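Local structure of glutaredoxin related protein (Sulfolobus solfataricus, 4MNN) at residues Glu134-Ala138 with Thr139-Glu143. The protein probably acts as an atypical protein disulfide oxidoreductase of the glutaredoxin family, exchanging thiols and disulfides through a redox-active cysteine pair on a thioredoxin fold. Sequence-based numbering, arbitrary orientation.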
loop_
_atom_site.group_PDB
_atom_site.type_symbol
_atom_site.label_atom_id
_atom_site.label_comp_id
_atom_site.label_asym_id
_atom_site.label_seq_id
_atom_site.Cartn_x
_atom_site.Cartn_y
_atom_site.Cartn_z
ATOM N N GLU A 134 2.523 -4.915 -4.493
ATOM C CA GLU A 134 3.534 -4.702 -3.452
ATOM C C GLU A 134 4.081 -3.315 -3.685
ATOM O O GLU A 134 4.334 -2.942 -4.846
ATOM C CB GLU A 134 4.655 -5.744 -3.566
ATOM C CG GLU A 134 4.127 -7.151 -3.165
ATOM C CD GLU A 134 5.141 -8.265 -3.340
ATOM O OE1 GLU A 134 5.569 -8.523 -4.481
ATOM O OE2 GLU A 134 5.496 -8.881 -2.325
ATOM N N ILE A 135 4.262 -2.549 -2.610
ATOM C CA ILE A 135 4.796 -1.189 -2.728
ATOM C C ILE A 135 6.112 -1.218 -2.002
ATOM O O ILE A 135 6.199 -1.824 -0.955
ATOM C CB ILE A 135 3.918 -0.158 -1.996
ATOM C CG1 ILE A 135 2.436 -0.414 -2.298
ATOM C CG2 ILE A 135 4.372 1.263 -2.389
ATOM C CD1 ILE A 135 2.040 -0.246 -3.741
ATOM N N TYR A 136 7.133 -0.573 -2.560
ATOM C CA TYR A 136 8.449 -0.535 -1.917
ATOM C C TYR A 136 8.965 0.873 -1.759
ATOM O O TYR A 136 8.985 1.614 -2.723
ATOM C CB TYR A 136 9.498 -1.266 -2.756
ATOM C CG TYR A 136 9.257 -2.745 -2.917
ATOM C CD1 TYR A 136 8.385 -3.236 -3.905
ATOM C CD2 TYR A 136 9.905 -3.656 -2.081
ATOM C CE1 TYR A 136 8.166 -4.607 -4.063
ATOM C CE2 TYR A 136 9.688 -5.037 -2.221
ATOM C CZ TYR A 136 8.824 -5.501 -3.212
ATOM O OH TYR A 136 8.612 -6.857 -3.344
ATOM N N ASP A 137 9.378 1.227 -0.543
ATOM C CA ASP A 137 10.037 2.509 -0.285
ATOM C C ASP A 137 11.487 2.201 -0.749
ATOM O O ASP A 137 12.234 1.448 -0.096
ATOM C CB ASP A 137 10.044 2.852 1.204
ATOM C CG ASP A 137 10.818 4.159 1.514
ATOM O OD1 ASP A 137 11.752 4.520 0.779
ATOM O OD2 ASP A 137 10.521 4.814 2.525
ATOM N N ALA A 138 11.841 2.748 -1.904
ATOM C CA ALA A 138 13.137 2.526 -2.528
ATOM C C ALA A 138 14.337 2.984 -1.702
ATOM O O ALA A 138 15.463 2.550 -1.975
ATOM C CB ALA A 138 13.151 3.210 -3.898
ATOM N N THR A 139 14.109 3.883 -0.734
ATOM C CA THR A 139 15.212 4.357 0.123
ATOM C C THR A 139 15.520 3.334 1.193
ATOM O O THR A 139 16.658 3.225 1.682
ATOM C CB THR A 139 14.870 5.720 0.830
ATOM O OG1 THR A 139 13.804 5.547 1.784
ATOM C CG2 THR A 139 14.475 6.743 -0.209
ATOM N N GLU A 140 14.505 2.560 1.548
ATOM C CA GLU A 140 14.639 1.539 2.586
ATOM C C GLU A 140 14.992 0.197 1.952
ATOM O O GLU A 140 15.904 -0.502 2.405
ATOM C CB GLU A 140 13.300 1.449 3.351
ATOM C CG GLU A 140 13.267 0.461 4.506
ATOM C CD GLU A 140 14.273 0.819 5.577
ATOM O OE1 GLU A 140 14.361 2.014 5.915
ATOM O OE2 GLU A 140 14.959 -0.088 6.067
ATOM N N TYR A 141 14.281 -0.178 0.891
ATOM C CA TYR A 141 14.557 -1.453 0.218
ATOM C C TYR A 141 15.438 -1.215 -1.009
ATOM O O TYR A 141 15.011 -1.389 -2.171
ATOM C CB TYR A 141 13.235 -2.133 -0.156
ATOM C CG TYR A 141 12.552 -2.749 1.052
ATOM C CD1 TYR A 141 11.944 -1.955 2.029
ATOM C CD2 TYR A 141 12.533 -4.128 1.222
ATOM C CE1 TYR A 141 11.324 -2.537 3.139
ATOM C CE2 TYR A 141 11.920 -4.733 2.335
ATOM C CZ TYR A 141 11.312 -3.944 3.278
ATOM O OH TYR A 141 10.661 -4.555 4.329
ATOM N N GLU A 142 16.683 -0.804 -0.739
ATOM C CA GLU A 142 17.648 -0.499 -1.817
ATOM C C GLU A 142 18.012 -1.668 -2.732
ATOM O O GLU A 142 18.253 -1.478 -3.924
ATOM C CB GLU A 142 18.924 0.085 -1.203
ATOM C CG GLU A 142 18.622 1.200 -0.202
ATOM C CD GLU A 142 19.877 1.808 0.405
ATOM O OE1 GLU A 142 20.465 2.699 -0.216
ATOM O OE2 GLU A 142 20.269 1.390 1.501
ATOM N N GLU A 143 18.055 -2.873 -2.192
ATOM C CA GLU A 143 18.385 -4.021 -3.025
ATOM C C GLU A 143 17.305 -4.278 -4.065
ATOM O O GLU A 143 17.596 -4.578 -5.244
ATOM C CB GLU A 143 18.570 -5.263 -2.148
ATOM C CG GLU A 143 19.816 -5.198 -1.274
ATOM C CD GLU A 143 19.947 -6.424 -0.356
ATOM O OE1 GLU A 143 20.060 -7.559 -0.884
ATOM O OE2 GLU A 143 19.931 -6.241 0.885
HETATM O O HOH W 1 12.175 6.362 3.852
#
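Tyr136 turns a ring edge to Tyr141: CD2 of Tyr136 lies 4.1 Å from CB of Tyr141, near the plane of the Tyr136 ring. The two side chains cross at about a right angle, and the apolar touch is ring CD2 to CB. Tyr136 instead stacks with Tyr63 and meets Phe106. Tyr141 has the backbone O of Asp137 at its ring edge. It packs edge-to-face with Tyr63, and its OH is hydrogen-bonded to Pro48 O.

The third flat group is the carboxylate of Asp137, gripped at two sides of one oxygen. Thr139 OG1 reaches OD1 of Asp137 on the syn side, tilted from the carboxylate plane, through a short 2.5 Å bond. The backbone N of Thr139 meets the same OD1 of Asp137 at 2.9 Å on the anti side, less tilted, 21° out of the plane. CG of Asp137 stands anti to its own N (chi1 176°), which carries OD1 forward over the turn. A water donates to Asp137 OD2 at 2.6 Å and to Thr139 OG1 at 2.8 Å, bridging the two side chains.

The backbone O of Asp137 also takes two donors. Tyr141 N donates to Asp137 O over 2.8 Å in a practically straight N-H...O bond. Glu140 N reaches Asp137 O at 3.0 Å from well above the carbonyl plane. An alanine in place of Asp137 would probably leave the N and OG1 of Thr139 without their shared acceptor and the water without one of its anchors, making the turn less firmly fixed.

Asp137 thus forms an Asx turn over a type I beta turn, the combination known as an Asx motif. It carries the chain from the end of strand 131-137, in the central sheet of the thioredoxin fold, into helix 142-147, with Tyr141 as N-cap residue.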